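Local structure of putative phthiocerol dimycocerosate transporter LppX (Mycobacterium tuberculosis, 2BYO) at residues L38-V51 with S190-V204. The protein probably carries phthiocerol dimycocerosates, lipids of the mycobacterial cell wall, from the cell membrane to the outer membrane within a large hydrophobic cavity. Sequence-based numbering, arbitrary orientation.
Sequences LTSVHVAVRTTGKV and SGSIQLTQSKWNEPV. With ZN (zinc ion), chain C; LNL (alpha-linolenic acid), chain K; HXA (docosa-4,7,10,13,16,19-hexaenoic acid), chain I.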
# COMPACT_ATOMS: atom_id res chain seq x y z
N LEU A 38 6.18 -11.96 -4.41
CA LEU A 38 5.26 -12.62 -3.47
C LEU A 38 4.14 -13.39 -4.16
O LEU A 38 3.58 -12.93 -5.16
CB LEU A 38 4.63 -11.58 -2.53
CG LEU A 38 5.58 -10.89 -1.56
CD1 LEU A 38 4.91 -9.69 -0.90
CD2 LEU A 38 6.06 -11.87 -0.49
N THR A 39 3.85 -14.58 -3.64
CA THR A 39 2.70 -15.36 -4.07
C THR A 39 1.47 -14.86 -3.33
O THR A 39 0.35 -14.86 -3.86
CB THR A 39 2.92 -16.85 -3.75
OG1 THR A 39 4.19 -17.27 -4.26
CG2 THR A 39 1.83 -17.70 -4.36
N SER A 40 1.66 -14.46 -2.07
CA SER A 40 0.55 -14.00 -1.23
C SER A 40 1.07 -13.15 -0.09
O SER A 40 2.25 -13.22 0.26
CB SER A 40 -0.25 -15.19 -0.69
OG SER A 40 0.53 -16.01 0.16
N VAL A 41 0.20 -12.32 0.47
CA VAL A 41 0.59 -11.42 1.54
C VAL A 41 -0.68 -10.94 2.26
O VAL A 41 -1.76 -10.96 1.68
CB VAL A 41 1.42 -10.21 0.98
CG1 VAL A 41 0.56 -9.33 0.08
CG2 VAL A 41 2.05 -9.39 2.09
N HIS A 42 -0.55 -10.57 3.53
CA HIS A 42 -1.63 -9.91 4.26
C HIS A 42 -1.27 -8.44 4.31
O HIS A 42 -0.10 -8.09 4.54
CB HIS A 42 -1.76 -10.50 5.67
CG HIS A 42 -2.85 -9.90 6.49
ND1 HIS A 42 -4.12 -10.45 6.57
CD2 HIS A 42 -2.86 -8.82 7.31
CE1 HIS A 42 -4.86 -9.72 7.39
NE2 HIS A 42 -4.12 -8.72 7.84
N VAL A 43 -2.24 -7.58 4.01
CA VAL A 43 -2.05 -6.13 4.04
C VAL A 43 -3.03 -5.47 5.02
O VAL A 43 -4.24 -5.75 5.01
CB VAL A 43 -2.21 -5.49 2.65
CG1 VAL A 43 -2.22 -3.98 2.75
CG2 VAL A 43 -1.07 -5.90 1.73
N ALA A 44 -2.46 -4.60 5.87
CA ALA A 44 -3.22 -3.77 6.78
C ALA A 44 -3.04 -2.32 6.37
O ALA A 44 -1.92 -1.78 6.37
CB ALA A 44 -2.75 -3.99 8.19
N VAL A 45 -4.14 -1.69 5.99
CA VAL A 45 -4.15 -0.28 5.65
C VAL A 45 -4.77 0.51 6.80
O VAL A 45 -5.84 0.18 7.29
CB VAL A 45 -4.95 -0.02 4.35
CG1 VAL A 45 -4.97 1.47 4.03
CG2 VAL A 45 -4.35 -0.82 3.18
N ARG A 46 -4.07 1.55 7.24
CA ARG A 46 -4.59 2.46 8.24
C ARG A 46 -4.42 3.87 7.69
O ARG A 46 -3.54 4.12 6.87
CB ARG A 46 -3.82 2.33 9.57
CG ARG A 46 -3.88 0.92 10.20
CD ARG A 46 -5.27 0.59 10.76
NE ARG A 46 -5.29 -0.76 11.34
CZ ARG A 46 -5.54 -1.90 10.68
NH1 ARG A 46 -5.81 -1.90 9.38
NH2 ARG A 46 -5.51 -3.05 11.34
N THR A 47 -5.27 4.79 8.16
CA THR A 47 -5.17 6.19 7.79
C THR A 47 -5.33 7.06 9.02
O THR A 47 -5.92 6.63 10.01
CB THR A 47 -6.26 6.60 6.74
OG1 THR A 47 -7.56 6.36 7.26
CG2 THR A 47 -6.10 5.82 5.45
N THR A 48 -4.80 8.28 8.94
CA THR A 48 -5.10 9.35 9.88
C THR A 48 -5.64 10.54 9.10
O THR A 48 -5.40 10.67 7.89
CB THR A 48 -3.85 9.82 10.66
OG1 THR A 48 -2.95 10.48 9.77
CG2 THR A 48 -3.11 8.65 11.31
N GLY A 49 -6.35 11.42 9.80
CA GLY A 49 -6.89 12.62 9.20
C GLY A 49 -7.98 12.27 8.22
O GLY A 49 -8.80 11.39 8.48
N LYS A 50 -7.99 12.94 7.08
CA LYS A 50 -9.02 12.74 6.08
C LYS A 50 -8.40 12.30 4.76
O LYS A 50 -7.61 13.03 4.15
CB LYS A 50 -9.85 14.01 5.92
CG LYS A 50 -10.73 14.25 7.12
CD LYS A 50 -11.61 15.47 6.98
CE LYS A 50 -12.70 15.48 8.06
NZ LYS A 50 -13.55 14.24 7.99
N VAL A 51 -8.73 11.07 4.37
CA VAL A 51 -8.27 10.47 3.14
C VAL A 51 -9.51 10.07 2.33
O VAL A 51 -10.27 9.20 2.75
CB VAL A 51 -7.40 9.23 3.42
CG1 VAL A 51 -7.10 8.46 2.13
CG2 VAL A 51 -6.11 9.64 4.14
N SER A 190 -3.93 16.48 3.73
CA SER A 190 -5.09 16.33 4.60
C SER A 190 -5.01 15.14 5.56
O SER A 190 -5.73 15.09 6.56
CB SER A 190 -6.34 16.16 3.74
OG SER A 190 -6.18 15.03 2.88
N GLY A 191 -4.16 14.17 5.24
CA GLY A 191 -4.08 12.95 6.04
C GLY A 191 -2.91 12.10 5.65
O GLY A 191 -2.00 12.55 4.97
N SER A 192 -2.92 10.85 6.11
CA SER A 192 -1.83 9.94 5.80
C SER A 192 -2.38 8.55 5.54
O SER A 192 -3.48 8.21 5.99
CB SER A 192 -0.82 9.89 6.95
OG SER A 192 -1.45 9.39 8.12
N ILE A 193 -1.61 7.77 4.79
CA ILE A 193 -1.95 6.38 4.48
C ILE A 193 -0.75 5.54 4.88
O ILE A 193 0.40 5.88 4.56
CB ILE A 193 -2.25 6.16 2.99
CG1 ILE A 193 -3.35 7.11 2.52
CG2 ILE A 193 -2.67 4.70 2.74
CD1 ILE A 193 -3.58 7.10 1.00
N GLN A 194 -1.03 4.45 5.58
CA GLN A 194 0.01 3.54 6.03
C GLN A 194 -0.37 2.14 5.59
O GLN A 194 -1.51 1.70 5.78
CB GLN A 194 0.09 3.57 7.54
CG GLN A 194 1.11 2.60 8.12
CD GLN A 194 0.96 2.50 9.61
OE1 GLN A 194 0.14 1.73 10.10
NE2 GLN A 194 1.70 3.34 10.33
N LEU A 195 0.59 1.43 5.02
CA LEU A 195 0.37 0.08 4.55
C LEU A 195 1.40 -0.83 5.19
O LEU A 195 2.60 -0.63 5.02
CB LEU A 195 0.47 0.06 3.03
CG LEU A 195 -0.01 -1.25 2.42
CD1 LEU A 195 -0.70 -0.97 1.10
CD2 LEU A 195 1.14 -2.26 2.26
N THR A 196 0.91 -1.82 5.92
CA THR A 196 1.77 -2.75 6.62
C THR A 196 1.55 -4.16 6.06
O THR A 196 0.42 -4.65 6.00
CB THR A 196 1.48 -2.69 8.14
OG1 THR A 196 1.67 -1.34 8.59
CG2 THR A 196 2.39 -3.63 8.94
N GLN A 197 2.65 -4.80 5.63
CA GLN A 197 2.62 -6.18 5.12
C GLN A 197 2.98 -7.19 6.22
O GLN A 197 3.77 -6.91 7.12
CB GLN A 197 3.60 -6.36 3.96
CG GLN A 197 3.32 -5.55 2.71
CD GLN A 197 4.33 -5.79 1.60
OE1 GLN A 197 5.11 -6.75 1.64
NE2 GLN A 197 4.32 -4.92 0.60
N SER A 198 2.41 -8.39 6.08
CA SER A 198 2.76 -9.54 6.92
C SER A 198 2.33 -10.81 6.21
O SER A 198 1.73 -10.76 5.13
CB SER A 198 2.07 -9.42 8.29
OG SER A 198 0.66 -9.33 8.13
N LYS A 199 2.61 -11.95 6.83
CA LYS A 199 2.13 -13.26 6.34
C LYS A 199 2.58 -13.57 4.92
O LYS A 199 1.88 -14.23 4.15
CB LYS A 199 0.61 -13.37 6.48
CG LYS A 199 0.10 -13.05 7.90
CD LYS A 199 -1.35 -13.45 8.10
CE LYS A 199 -1.52 -14.92 8.42
NZ LYS A 199 -1.15 -15.27 9.82
N TRP A 200 3.78 -13.10 4.59
CA TRP A 200 4.34 -13.28 3.26
C TRP A 200 4.34 -14.74 2.88
O TRP A 200 4.89 -15.56 3.62
CB TRP A 200 5.78 -12.74 3.22
CG TRP A 200 5.86 -11.27 3.59
CD1 TRP A 200 5.70 -10.20 2.75
CD2 TRP A 200 6.13 -10.72 4.89
NE1 TRP A 200 5.86 -9.01 3.45
CE2 TRP A 200 6.12 -9.31 4.76
CE3 TRP A 200 6.38 -11.29 6.16
CZ2 TRP A 200 6.35 -8.45 5.85
CZ3 TRP A 200 6.61 -10.44 7.24
CH2 TRP A 200 6.59 -9.03 7.07
N ASN A 201 3.71 -15.06 1.75
CA ASN A 201 3.67 -16.40 1.21
C ASN A 201 3.00 -17.45 2.11
O ASN A 201 3.17 -18.65 1.92
CB ASN A 201 5.07 -16.84 0.76
CG ASN A 201 5.57 -16.03 -0.43
OD1 ASN A 201 4.78 -15.57 -1.26
ND2 ASN A 201 6.88 -15.86 -0.52
N GLU A 202 2.21 -16.99 3.08
CA GLU A 202 1.34 -17.89 3.84
C GLU A 202 0.04 -18.02 3.05
O GLU A 202 -0.46 -17.03 2.53
CB GLU A 202 1.11 -17.36 5.26
CG GLU A 202 2.41 -17.29 6.08
CD GLU A 202 2.25 -16.69 7.47
OE1 GLU A 202 1.14 -16.72 8.04
OE2 GLU A 202 3.25 -16.18 8.01
N PRO A 203 -0.49 -19.24 2.94
CA PRO A 203 -1.61 -19.46 2.04
C PRO A 203 -2.87 -18.69 2.43
O PRO A 203 -3.09 -18.40 3.60
CB PRO A 203 -1.82 -20.99 2.09
CG PRO A 203 -1.16 -21.44 3.33
CD PRO A 203 -0.08 -20.47 3.64
N VAL A 204 -3.66 -18.31 1.43
CA VAL A 204 -4.86 -17.49 1.65
C VAL A 204 -6.01 -18.14 0.91
O VAL A 204 -5.81 -18.87 -0.06
CB VAL A 204 -4.68 -16.02 1.13
CG1 VAL A 204 -3.59 -15.29 1.89
CG2 VAL A 204 -4.40 -15.96 -0.39
ZN ZN C . -4.65 -7.90 9.53
O1 LNL K . -6.25 -2.50 -5.64
C1 LNL K . -6.64 -3.25 -4.71
O2 LNL K . -7.39 -2.83 -3.80
C2 LNL K . -6.21 -4.70 -4.69
C3 LNL K . -5.01 -4.94 -3.78
C4 LNL K . -5.40 -5.04 -2.30
C5 LNL K . -4.96 -3.86 -1.42
C6 LNL K . -3.50 -3.41 -1.63
C7 LNL K . -3.32 -1.95 -1.20
C8 LNL K . -3.58 -0.94 -2.33
C9 LNL K . -2.69 0.30 -2.22
C10 LNL K . -3.45 1.56 -1.80
C11 LNL K . -3.27 1.79 -0.31
C12 LNL K . -2.15 2.29 0.24
C13 LNL K . -0.93 2.70 -0.56
C14 LNL K . 0.33 2.70 0.31
C15 LNL K . 0.62 4.05 0.98
C16 LNL K . 2.12 4.33 1.05
C17 LNL K . 2.71 4.73 -0.30
C18 LNL K . 4.17 5.15 -0.22
C1 HXA I . 3.31 -6.12 -8.95
O1 HXA I . 3.18 -6.48 -10.15
O2 HXA I . 3.65 -4.97 -8.61
C2 HXA I . 3.04 -7.16 -7.87
C3 HXA I . 2.22 -6.57 -6.72
C4 HXA I . 1.32 -7.63 -6.07
C5 HXA I . 1.74 -7.99 -4.64
C6 HXA I . 0.76 -7.46 -3.58
C7 HXA I . 1.40 -6.43 -2.67
C8 HXA I . 0.37 -5.42 -2.17
C9 HXA I . 1.01 -4.40 -1.23
C10 HXA I . 1.16 -3.01 -1.86
C11 HXA I . 2.53 -2.77 -2.49
C12 HXA I . 3.42 -1.84 -1.66
C13 HXA I . 3.19 -0.36 -1.97
C14 HXA I . 4.31 0.26 -2.81
C15 HXA I . 5.02 1.40 -2.07
C16 HXA I . 6.03 2.09 -2.98
C17 HXA I . 7.08 2.87 -2.19
C18 HXA I . 7.63 4.03 -3.03
C19 HXA I . 9.02 4.48 -2.58
C20 HXA I . 8.94 5.47 -1.42
C21 HXA I . 10.32 5.96 -1.01
C22 HXA I . 10.38 6.48 0.42
O HOH W 1 -0.75 -0.35 8.65
O HOH W 2 -2.83 -7.86 10.88
O HOH W 3 -6.42 -9.21 10.56
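Val43 and Leu195 meet across the antiparallel pairing of strands 40-49 and 191-198, the first and last of the chain, which lie side by side in the middle of the U-shaped half-barrel. From His42 with Ser198 to Thr48 with Ser192, paired backbone N-H...O bonds alternate with non-hydrogen-bonded pairs, and side chains alternate between two unlike faces. One face is the lipid cavity. Here the CG1 branch of Val43, anti to the backbone N (chi1 171°), presses on Leu195 CG at 3.5 Å, while its CG2 turns to the docosahexaenoic acid. Leu195 CD1 and Ile193 CG2 touch the linolenic acid, CG2 lying 3.5 Å from its C12; branched residues suit this wall, offering one branch to the neighbouring strand and another to the acyl chain. Gln197 brings a polar group to this face: its OE1 accepts Trp200 NE1 on a lone pair at 3.0 Å, in the indole plane, which fixes the amide with NE2 beside the docosahexaenoic acid. On the other face polar groups prevail. One water bridges Ala44 O, Gln194 OE1 and Thr196 OG1, the last also bonded to Arg183 NE; Arg46 pairs with Asp61, and His42 NE2 binds zinc at 2.0 Å together with Asp61. Past the strands, a type II turn from Lys199 to Glu202 brings Asn201 back to the start of strand 40-49, where its N bonds Ser40 O and its OD1 accepts Thr39 N at 2.7 Å in the carbonyl plane; Ser40 OG donates to Glu202 O at 2.8 Å. Because the main chain supplies most inter-strand bonds, side chains can differ by face, one apolar toward acyl chains, the other polar toward water and metal.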